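Local coordinates for pesticidial crystal protein CRY2AA (Bacillus thuringiensis serovar kurstaki, PDB 1I5P) that promotes colloid-osmotic lysis by binding to midgut epithelial cells of dipteran and lepidopteran larvae, at residues F26-Q35 against T56-K64; A178-R189 against Y255-Q265. All blocks are in the same frame, centred on the assembly; numbering follows the deposited sequence.

Interaction 1. Residues F26-Q35 against T56-K64; sequences FEHKSLDTIQ and TVSSFLLKK
F26 and K63 lead a mixed apolar and polar contact at the edge of the helical bundle of this three-domain delta-endotoxin, where the turn and first helical residues at 26-35 lie against helix 53-65. The local axes at 31-35 and 56-64 approach to 9.8 Å and run nearly antiparallel (154°), while the turn before residue 31 curls over the end of K63. This lysine suits a partly buried place because its long methylene chain packs as a hydrocarbon and its ammonium group can reach two carbonyl oxygens of the turn. NZ gives one hydrogen bond to F26 O (2.9 Å) and another to K29 O (2.9 Å), the second lying in the carbonyl plane. F26 O also receives K29 N, from the opposite face of its plane, so one oxygen ties the turn together and takes the lysine too. The chain bends at its last torsion (chi4 -71°), which places NZ over the face of the F26 ring in a cation-pi contact, 4.8 Å from the centroid. The ring of F26, swung away from its own backbone N by a chi1 of 171°, reaches S59, whose O lies near its edge. The small S59 admits both the ring and I34 CG2; its hydroxyl bonds back to G55 O. Farther along, L31 CD2 packs on F60 CD1 at 3.7 Å. At the far end the extended side chain of Q35 runs past T56 CG2, and one water joins them, lying 2.7 Å from Q35 NE2 and 2.7 Å from T56 OG1.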
loop_
_atom_site.group_PDB
_atom_site.type_symbol
_atom_site.label_atom_id
_atom_site.label_comp_id
_atom_site.label_asym_id
_atom_site.label_seq_id
_atom_site.Cartn_x
_atom_site.Cartn_y
_atom_site.Cartn_z
ATOM N N PHE A 26 -14.712 1.982 -2.464
ATOM C CA PHE A 26 -14.332 1.443 -1.160
ATOM C C PHE A 26 -15.114 2.149 -0.055
ATOM O O PHE A 26 -15.703 1.509 0.819
ATOM C CB PHE A 26 -12.835 1.637 -0.908
ATOM C CG PHE A 26 -12.412 1.302 0.499
ATOM C CD1 PHE A 26 -12.295 -0.024 0.906
ATOM C CD2 PHE A 26 -12.164 2.311 1.427
ATOM C CE1 PHE A 26 -11.933 -0.346 2.212
ATOM C CE2 PHE A 26 -11.804 2.003 2.740
ATOM C CZ PHE A 26 -11.689 0.670 3.129
ATOM N N GLU A 27 -15.111 3.475 -0.091
ATOM C CA GLU A 27 -15.821 4.250 0.920
ATOM C C GLU A 27 -17.330 3.978 0.903
ATOM O O GLU A 27 -17.985 4.041 1.940
ATOM C CB GLU A 27 -15.572 5.751 0.715
ATOM C CG GLU A 27 -14.158 6.245 1.021
ATOM C CD GLU A 27 -13.108 5.765 0.026
ATOM O OE1 GLU A 27 -13.437 5.577 -1.164
ATOM O OE2 GLU A 27 -11.939 5.591 0.435
ATOM N N HIS A 28 -17.873 3.659 -0.269
ATOM C CA HIS A 28 -19.307 3.408 -0.410
ATOM C C HIS A 28 -19.702 1.975 -0.090
ATOM O O HIS A 28 -20.885 1.642 -0.038
ATOM C CB HIS A 28 -19.757 3.762 -1.830
ATOM C CG HIS A 28 -19.754 5.233 -2.114
ATOM N ND1 HIS A 28 -19.685 5.747 -3.392
ATOM C CD2 HIS A 28 -19.836 6.300 -1.285
ATOM C CE1 HIS A 28 -19.725 7.066 -3.337
ATOM N NE2 HIS A 28 -19.818 7.428 -2.070
ATOM N N LYS A 29 -18.700 1.134 0.125
ATOM C CA LYS A 29 -18.920 -0.270 0.432
ATOM C C LYS A 29 -19.119 -0.497 1.924
ATOM O O LYS A 29 -18.474 0.153 2.744
ATOM C CB LYS A 29 -17.717 -1.092 -0.034
ATOM C CG LYS A 29 -18.022 -2.096 -1.115
ATOM C CD LYS A 29 -16.757 -2.838 -1.528
ATOM C CE LYS A 29 -16.415 -2.562 -2.978
ATOM N NZ LYS A 29 -15.191 -3.293 -3.414
ATOM N N SER A 30 -20.014 -1.417 2.271
ATOM C CA SER A 30 -20.256 -1.752 3.672
ATOM C C SER A 30 -19.156 -2.721 4.095
ATOM O O SER A 30 -18.518 -3.352 3.252
ATOM C CB SER A 30 -21.606 -2.442 3.835
ATOM O OG SER A 30 -21.580 -3.723 3.228
ATOM N N LEU A 31 -18.942 -2.851 5.397
ATOM C CA LEU A 31 -17.915 -3.755 5.887
ATOM C C LEU A 31 -18.288 -5.202 5.549
ATOM O O LEU A 31 -17.423 -6.009 5.216
ATOM C CB LEU A 31 -17.738 -3.583 7.397
ATOM C CG LEU A 31 -16.496 -4.242 8.003
ATOM C CD1 LEU A 31 -15.234 -3.726 7.309
ATOM C CD2 LEU A 31 -16.441 -3.945 9.493
ATOM N N ASP A 32 -19.574 -5.527 5.627
ATOM C CA ASP A 32 -20.018 -6.882 5.309
ATOM C C ASP A 32 -19.657 -7.245 3.877
ATOM O O ASP A 32 -19.219 -8.358 3.599
ATOM C CB ASP A 32 -21.529 -7.025 5.480
ATOM C CG ASP A 32 -22.019 -8.398 5.081
ATOM O OD1 ASP A 32 -21.676 -9.372 5.790
ATOM O OD2 ASP A 32 -22.728 -8.510 4.056
ATOM N N THR A 33 -19.858 -6.307 2.959
ATOM C CA THR A 33 -19.533 -6.545 1.555
ATOM C C THR A 33 -18.024 -6.755 1.411
ATOM O O THR A 33 -17.569 -7.658 0.710
ATOM C CB THR A 33 -19.966 -5.351 0.674
ATOM O OG1 THR A 33 -21.396 -5.252 0.680
ATOM C CG2 THR A 33 -19.465 -5.525 -0.765
ATOM N N ILE A 34 -17.250 -5.910 2.079
ATOM C CA ILE A 34 -15.799 -6.007 2.026
ATOM C C ILE A 34 -15.323 -7.333 2.617
ATOM O O ILE A 34 -14.441 -7.989 2.063
ATOM C CB ILE A 34 -15.157 -4.834 2.786
ATOM C CG1 ILE A 34 -15.302 -3.557 1.951
ATOM C CG2 ILE A 34 -13.699 -5.141 3.106
ATOM C CD1 ILE A 34 -15.096 -2.281 2.743
ATOM N N GLN A 35 -15.913 -7.723 3.741
ATOM C CA GLN A 35 -15.548 -8.982 4.377
ATOM C C GLN A 35 -15.836 -10.147 3.418
ATOM O O GLN A 35 -15.024 -11.068 3.292
ATOM C CB GLN A 35 -16.318 -9.133 5.696
ATOM C CG GLN A 35 -15.986 -10.368 6.518
ATOM C CD GLN A 35 -16.261 -10.154 7.996
ATOM O OE1 GLN A 35 -17.236 -9.498 8.363
ATOM N NE2 GLN A 35 -15.404 -10.706 8.850
ATOM N N THR A 56 -10.012 -7.406 6.016
ATOM C CA THR A 56 -11.216 -6.858 6.624
ATOM C C THR A 56 -10.850 -5.871 7.731
ATOM O O THR A 56 -11.394 -4.765 7.795
ATOM C CB THR A 56 -12.098 -7.966 7.236
ATOM O OG1 THR A 56 -12.425 -8.933 6.230
ATOM C CG2 THR A 56 -13.391 -7.373 7.783
ATOM N N VAL A 57 -9.926 -6.270 8.599
ATOM C CA VAL A 57 -9.515 -5.411 9.704
ATOM C C VAL A 57 -8.915 -4.096 9.216
ATOM O O VAL A 57 -9.266 -3.027 9.713
ATOM C CB VAL A 57 -8.488 -6.115 10.621
ATOM C CG1 VAL A 57 -8.012 -5.154 11.706
ATOM C CG2 VAL A 57 -9.117 -7.347 11.256
ATOM N N SER A 58 -8.016 -4.171 8.243
ATOM C CA SER A 58 -7.401 -2.957 7.731
ATOM C C SER A 58 -8.467 -2.056 7.105
ATOM O O SER A 58 -8.476 -0.848 7.334
ATOM C CB SER A 58 -6.304 -3.301 6.715
ATOM O OG SER A 58 -6.798 -4.150 5.700
ATOM N N SER A 59 -9.370 -2.646 6.329
ATOM C CA SER A 59 -10.439 -1.880 5.695
ATOM C C SER A 59 -11.276 -1.212 6.785
ATOM O O SER A 59 -11.656 -0.042 6.678
ATOM C CB SER A 59 -11.320 -2.805 4.855
ATOM O OG SER A 59 -10.576 -3.380 3.797
ATOM N N PHE A 60 -11.541 -1.977 7.839
ATOM C CA PHE A 60 -12.306 -1.506 8.985
ATOM C C PHE A 60 -11.626 -0.306 9.654
ATOM O O PHE A 60 -12.264 0.712 9.933
ATOM C CB PHE A 60 -12.454 -2.656 9.988
ATOM C CG PHE A 60 -12.907 -2.226 11.357
ATOM C CD1 PHE A 60 -14.244 -1.923 11.600
ATOM C CD2 PHE A 60 -11.996 -2.149 12.409
ATOM C CE1 PHE A 60 -14.674 -1.553 12.869
ATOM C CE2 PHE A 60 -12.414 -1.779 13.687
ATOM C CZ PHE A 60 -13.761 -1.480 13.918
ATOM N N LEU A 61 -10.329 -0.426 9.920
ATOM C CA LEU A 61 -9.606 0.668 10.562
ATOM C C LEU A 61 -9.582 1.905 9.667
ATOM O O LEU A 61 -9.760 3.029 10.144
ATOM C CB LEU A 61 -8.186 0.225 10.930
ATOM C CG LEU A 61 -8.154 -0.894 11.981
ATOM C CD1 LEU A 61 -6.707 -1.288 12.294
ATOM C CD2 LEU A 61 -8.867 -0.425 13.248
ATOM N N LEU A 62 -9.371 1.699 8.369
ATOM C CA LEU A 62 -9.363 2.805 7.415
ATOM C C LEU A 62 -10.687 3.571 7.497
ATOM O O LEU A 62 -10.699 4.798 7.493
ATOM C CB LEU A 62 -9.155 2.276 5.988
ATOM C CG LEU A 62 -7.720 1.901 5.574
ATOM C CD1 LEU A 62 -7.733 1.097 4.282
ATOM C CD2 LEU A 62 -6.891 3.172 5.415
ATOM N N LYS A 63 -11.794 2.841 7.595
ATOM C CA LYS A 63 -13.116 3.459 7.681
ATOM C C LYS A 63 -13.385 4.167 9.012
ATOM O O LYS A 63 -14.133 5.142 9.056
ATOM C CB LYS A 63 -14.197 2.410 7.423
ATOM C CG LYS A 63 -14.313 1.998 5.963
ATOM C CD LYS A 63 -15.409 0.972 5.757
ATOM C CE LYS A 63 -15.698 0.765 4.281
ATOM N NZ LYS A 63 -16.378 1.930 3.647
ATOM N N LYS A 64 -12.788 3.671 10.093
ATOM C CA LYS A 64 -12.961 4.297 11.400
ATOM C C LYS A 64 -12.278 5.658 11.406
ATOM O O LYS A 64 -12.834 6.650 11.884
ATOM C CB LYS A 64 -12.358 3.421 12.502
ATOM C CG LYS A 64 -13.255 2.281 12.955
ATOM C CD LYS A 64 -14.524 2.811 13.617
ATOM C CE LYS A 64 -15.375 1.675 14.171
ATOM N NZ LYS A 64 -16.651 2.163 14.757
HETATM O O HOH W 1 -13.032 -11.131 7.620
#

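Interaction 2. Residues A178-R189 against Y255-Q265; sequences AQAANMHLSFIR and YVSIWSLFKYQ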
loop_
_atom_site.group_PDB
_atom_site.type_symbol
_atom_site.label_atom_id
_atom_site.label_comp_id
_atom_site.label_asym_id
_atom_site.label_seq_id
_atom_site.Cartn_x
_atom_site.Cartn_y
_atom_site.Cartn_z
ATOM N N ALA A 178 0.994 -7.572 15.381
ATOM C CA ALA A 178 0.364 -6.431 14.726
ATOM C C ALA A 178 -1.114 -6.379 15.087
ATOM O O ALA A 178 -1.644 -5.314 15.398
ATOM C CB ALA A 178 0.528 -6.533 13.221
ATOM N N GLN A 179 -1.780 -7.529 15.041
ATOM C CA GLN A 179 -3.196 -7.578 15.391
ATOM C C GLN A 179 -3.384 -7.154 16.850
ATOM O O GLN A 179 -4.307 -6.408 17.167
ATOM C CB GLN A 179 -3.761 -8.988 15.189
ATOM C CG GLN A 179 -3.944 -9.417 13.733
ATOM C CD GLN A 179 -4.853 -8.484 12.948
ATOM O OE1 GLN A 179 -5.716 -7.814 13.516
ATOM N NE2 GLN A 179 -4.669 -8.445 11.628
ATOM N N ALA A 180 -2.503 -7.624 17.732
ATOM C CA ALA A 180 -2.594 -7.281 19.151
ATOM C C ALA A 180 -2.294 -5.798 19.364
ATOM O O ALA A 180 -2.906 -5.144 20.209
ATOM C CB ALA A 180 -1.626 -8.137 19.965
ATOM N N ALA A 181 -1.337 -5.273 18.606
ATOM C CA ALA A 181 -0.993 -3.864 18.708
ATOM C C ALA A 181 -2.213 -3.068 18.256
ATOM O O ALA A 181 -2.505 -2.005 18.804
ATOM C CB ALA A 181 0.217 -3.542 17.828
ATOM N N ASN A 182 -2.932 -3.589 17.263
ATOM C CA ASN A 182 -4.140 -2.931 16.768
ATOM C C ASN A 182 -5.129 -2.772 17.913
ATOM O O ASN A 182 -5.735 -1.718 18.090
ATOM C CB ASN A 182 -4.820 -3.762 15.674
ATOM C CG ASN A 182 -4.248 -3.511 14.297
ATOM O OD1 ASN A 182 -3.562 -2.520 14.070
ATOM N ND2 ASN A 182 -4.556 -4.400 13.358
ATOM N N MET A 183 -5.285 -3.838 18.687
ATOM C CA MET A 183 -6.213 -3.835 19.804
ATOM C C MET A 183 -5.836 -2.840 20.895
ATOM O O MET A 183 -6.684 -2.094 21.379
ATOM C CB MET A 183 -6.322 -5.245 20.389
ATOM C CG MET A 183 -6.899 -6.265 19.410
ATOM S SD MET A 183 -6.718 -7.965 19.987
ATOM C CE MET A 183 -6.212 -8.811 18.494
ATOM N N HIS A 184 -4.564 -2.820 21.275
ATOM C CA HIS A 184 -4.107 -1.906 22.318
ATOM C C HIS A 184 -4.206 -0.436 21.898
ATOM O O HIS A 184 -4.708 0.401 22.656
ATOM C CB HIS A 184 -2.658 -2.221 22.711
ATOM C CG HIS A 184 -2.202 -1.511 23.951
ATOM N ND1 HIS A 184 -0.871 -1.393 24.293
ATOM C CD2 HIS A 184 -2.899 -0.883 24.928
ATOM C CE1 HIS A 184 -0.769 -0.718 25.423
ATOM N NE2 HIS A 184 -1.983 -0.396 25.831
ATOM N N LEU A 185 -3.726 -0.123 20.696
ATOM C CA LEU A 185 -3.758 1.252 20.211
ATOM C C LEU A 185 -5.185 1.732 19.980
ATOM O O LEU A 185 -5.493 2.905 20.214
ATOM C CB LEU A 185 -2.933 1.382 18.928
ATOM C CG LEU A 185 -1.415 1.258 19.119
ATOM C CD1 LEU A 185 -0.706 1.349 17.772
ATOM C CD2 LEU A 185 -0.924 2.360 20.052
ATOM N N SER A 186 -6.048 0.822 19.532
ATOM C CA SER A 186 -7.451 1.151 19.293
ATOM C C SER A 186 -8.096 1.474 20.639
ATOM O O SER A 186 -8.917 2.391 20.749
ATOM C CB SER A 186 -8.176 -0.031 18.646
ATOM O OG SER A 186 -7.688 -0.276 17.332
ATOM N N PHE A 187 -7.712 0.692 21.648
ATOM C CA PHE A 187 -8.193 0.841 23.018
ATOM C C PHE A 187 -7.828 2.227 23.541
ATOM O O PHE A 187 -8.670 2.950 24.073
ATOM C CB PHE A 187 -7.553 -0.244 23.903
ATOM C CG PHE A 187 -7.549 0.083 25.375
ATOM C CD1 PHE A 187 -8.723 0.015 26.123
ATOM C CD2 PHE A 187 -6.370 0.471 26.012
ATOM C CE1 PHE A 187 -8.728 0.327 27.483
ATOM C CE2 PHE A 187 -6.367 0.784 27.377
ATOM C CZ PHE A 187 -7.551 0.712 28.111
ATOM N N ILE A 188 -6.562 2.590 23.381
ATOM C CA ILE A 188 -6.074 3.888 23.822
ATOM C C ILE A 188 -6.830 5.022 23.129
ATOM O O ILE A 188 -7.259 5.977 23.773
ATOM C CB ILE A 188 -4.559 4.011 23.549
ATOM C CG1 ILE A 188 -3.808 3.013 24.438
ATOM C CG2 ILE A 188 -4.086 5.448 23.793
ATOM C CD1 ILE A 188 -2.336 2.823 24.077
ATOM N N ARG A 189 -7.006 4.902 21.819
ATOM C CA ARG A 189 -7.725 5.914 21.059
ATOM C C ARG A 189 -9.167 6.014 21.559
ATOM O O ARG A 189 -9.728 7.104 21.628
ATOM C CB ARG A 189 -7.721 5.566 19.565
ATOM C CG ARG A 189 -8.257 6.671 18.656
ATOM C CD ARG A 189 -8.338 6.186 17.219
ATOM N NE ARG A 189 -8.616 7.256 16.259
ATOM C CZ ARG A 189 -9.776 7.418 15.631
ATOM N NH1 ARG A 189 -10.782 6.585 15.861
ATOM N NH2 ARG A 189 -9.921 8.395 14.747
ATOM N N TYR A 255 -1.291 -1.824 8.978
ATOM C CA TYR A 255 -1.620 -1.401 10.334
ATOM C C TYR A 255 -0.639 -0.355 10.832
ATOM O O TYR A 255 -1.038 0.655 11.403
ATOM C CB TYR A 255 -1.623 -2.609 11.271
ATOM C CG TYR A 255 -2.561 -3.697 10.804
ATOM C CD1 TYR A 255 -2.095 -4.982 10.520
ATOM C CD2 TYR A 255 -3.917 -3.433 10.622
ATOM C CE1 TYR A 255 -2.967 -5.977 10.060
ATOM C CE2 TYR A 255 -4.792 -4.417 10.169
ATOM C CZ TYR A 255 -4.317 -5.680 9.890
ATOM O OH TYR A 255 -5.199 -6.638 9.446
ATOM N N VAL A 256 0.648 -0.588 10.623
ATOM C CA VAL A 256 1.636 0.379 11.068
ATOM C C VAL A 256 1.321 1.741 10.455
ATOM O O VAL A 256 1.443 2.768 11.122
ATOM C CB VAL A 256 3.057 -0.040 10.663
ATOM C CG1 VAL A 256 4.050 1.012 11.127
ATOM C CG2 VAL A 256 3.397 -1.393 11.282
ATOM N N SER A 257 0.902 1.737 9.191
ATOM C CA SER A 257 0.563 2.970 8.476
ATOM C C SER A 257 -0.700 3.660 8.997
ATOM O O SER A 257 -0.862 4.873 8.833
ATOM C CB SER A 257 0.384 2.684 6.990
ATOM O OG SER A 257 1.630 2.393 6.377
ATOM N N ILE A 258 -1.605 2.900 9.607
ATOM C CA ILE A 258 -2.811 3.524 10.121
ATOM C C ILE A 258 -2.641 3.993 11.566
ATOM O O ILE A 258 -3.292 4.951 11.982
ATOM C CB ILE A 258 -4.041 2.583 10.017
ATOM C CG1 ILE A 258 -5.328 3.405 10.120
ATOM C CG2 ILE A 258 -3.998 1.529 11.116
ATOM C CD1 ILE A 258 -5.549 4.363 8.959
ATOM N N TRP A 259 -1.753 3.345 12.321
ATOM C CA TRP A 259 -1.540 3.723 13.723
ATOM C C TRP A 259 -1.142 5.186 13.905
ATOM O O TRP A 259 -1.688 5.879 14.763
ATOM C CB TRP A 259 -0.467 2.843 14.365
ATOM C CG TRP A 259 -0.799 1.387 14.406
ATOM C CD1 TRP A 259 -2.042 0.817 14.311
ATOM C CD2 TRP A 259 0.124 0.309 14.569
ATOM N NE1 TRP A 259 -1.943 -0.552 14.402
ATOM C CE2 TRP A 259 -0.624 -0.892 14.560
ATOM C CE3 TRP A 259 1.515 0.237 14.720
ATOM C CZ2 TRP A 259 -0.029 -2.146 14.696
ATOM C CZ3 TRP A 259 2.107 -1.012 14.856
ATOM C CH2 TRP A 259 1.334 -2.186 14.841
ATOM N N SER A 260 -0.189 5.648 13.102
ATOM C CA SER A 260 0.272 7.023 13.205
ATOM C C SER A 260 -0.763 8.006 12.663
ATOM O O SER A 260 -0.508 9.209 12.604
ATOM C CB SER A 260 1.616 7.197 12.481
ATOM O OG SER A 260 1.519 6.858 11.112
ATOM N N LEU A 261 -1.922 7.487 12.258
ATOM C CA LEU A 261 -3.006 8.336 11.761
ATOM C C LEU A 261 -4.191 8.272 12.724
ATOM O O LEU A 261 -5.181 8.972 12.541
ATOM C CB LEU A 261 -3.445 7.909 10.350
ATOM C CG LEU A 261 -2.413 8.172 9.245
ATOM C CD1 LEU A 261 -2.954 7.689 7.914
ATOM C CD2 LEU A 261 -2.069 9.667 9.187
ATOM N N PHE A 262 -4.087 7.429 13.749
ATOM C CA PHE A 262 -5.154 7.310 14.744
ATOM C C PHE A 262 -5.360 8.669 15.417
ATOM O O PHE A 262 -6.439 8.970 15.928
ATOM C CB PHE A 262 -4.792 6.277 15.817
ATOM C CG PHE A 262 -5.213 4.861 15.494
ATOM C CD1 PHE A 262 -5.063 3.857 16.446
ATOM C CD2 PHE A 262 -5.780 4.533 14.268
ATOM C CE1 PHE A 262 -5.471 2.551 16.187
ATOM C CE2 PHE A 262 -6.195 3.230 13.996
ATOM C CZ PHE A 262 -6.042 2.236 14.956
ATOM N N LYS A 263 -4.308 9.482 15.416
ATOM C CA LYS A 263 -4.350 10.811 16.019
ATOM C C LYS A 263 -5.296 11.736 15.248
ATOM O O LYS A 263 -5.595 12.842 15.695
ATOM C CB LYS A 263 -2.942 11.424 16.040
ATOM C CG LYS A 263 -2.476 11.895 14.661
ATOM C CD LYS A 263 -0.953 11.892 14.465
ATOM C CE LYS A 263 -0.257 13.117 15.025
ATOM N NZ LYS A 263 1.103 13.248 14.417
ATOM N N TYR A 264 -5.753 11.288 14.082
ATOM C CA TYR A 264 -6.670 12.085 13.266
ATOM C C TYR A 264 -8.074 11.495 13.208
ATOM O O TYR A 264 -8.271 10.295 13.404
ATOM C CB TYR A 264 -6.139 12.222 11.831
ATOM C CG TYR A 264 -4.877 13.042 11.702
ATOM C CD1 TYR A 264 -3.652 12.433 11.428
ATOM C CD2 TYR A 264 -4.899 14.427 11.892
ATOM C CE1 TYR A 264 -2.474 13.183 11.351
ATOM C CE2 TYR A 264 -3.729 15.183 11.822
ATOM C CZ TYR A 264 -2.523 14.555 11.554
ATOM O OH TYR A 264 -1.366 15.295 11.534
ATOM N N GLN A 265 -9.052 12.353 12.937
ATOM C CA GLN A 265 -10.440 11.934 12.803
ATOM C C GLN A 265 -10.964 12.495 11.499
ATOM O O GLN A 265 -10.591 13.597 11.095
ATOM C CB GLN A 265 -11.308 12.472 13.942
ATOM C CG GLN A 265 -11.025 11.850 15.300
ATOM C CD GLN A 265 -11.903 12.450 16.382
ATOM O OE1 GLN A 265 -12.997 11.955 16.661
ATOM N NE2 GLN A 265 -11.429 13.530 16.990
#
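Helix 178-189 runs nearly parallel to the last turn of the helix at 255-259, with local axes 16° apart and 10.6 Å at closest approach, and two type I turns then carry the segment 255-265 past R189. W259 is the knob of a knobs-into-holes contact, set among A178, A181, N182 and L185. L185 CD1 lies over its five-membered ring, 3.5 Å from the centroid, as a CH-pi contact, while the small A181 lets the six-membered ring come close to the helix. N182 turns its amide nearly perpendicular to both aromatic rings it meets. Its OD1 accepts W259 NE1 at 2.6 Å, almost in the indole plane, which satisfies a buried N-H and fixes the indole's rotation; its ND2 stands over the Y255 face, 3.0 Å from CD2. Q179 NE2 adds a weak bond to Y255 OH.

Where the chain leaves the helix after W259, R189 reaches across from helix 170-193, extended from CG to NE. Its CD makes an off-centre CH-pi contact with the F262 ring, whose CE1 also meets L185 CB and S186 OG. NE donates to F262 O on a lone pair at 2.8 Å, nearly straight at 171°, and NH2 reaches Y264 O at 2.9 Å. A guanidinium suits this place, since its adjacent N-H groups grip two turn carbonyls at once; NH1 bonds to G70 O. Such knob packing belongs here to the N-terminal alpha-helical bundle of three-domain Cry toxins, the domain thought to form the membrane pore.

Overall arrangement
Helix 53-65 brings the two contacts together: interaction 1 uses the side turned to the N-terminal helices, while V57 and L61 of the same helix pack on Y255 and N182 of interaction 2. Their centres are about 16 Å apart. Interaction 2 is wholly buried within the bundle, and its polar groups pair specifically, through an indole N-H, an amide and a guanidinium. Interaction 1 is only partly buried, and there a lysine and a bridging water do the polar work. Both nevertheless use a cationic side chain to hold backbone carbonyls where regular helix gives way, at a turn between helices in 26-35 and at the bundle's exit in 255-265.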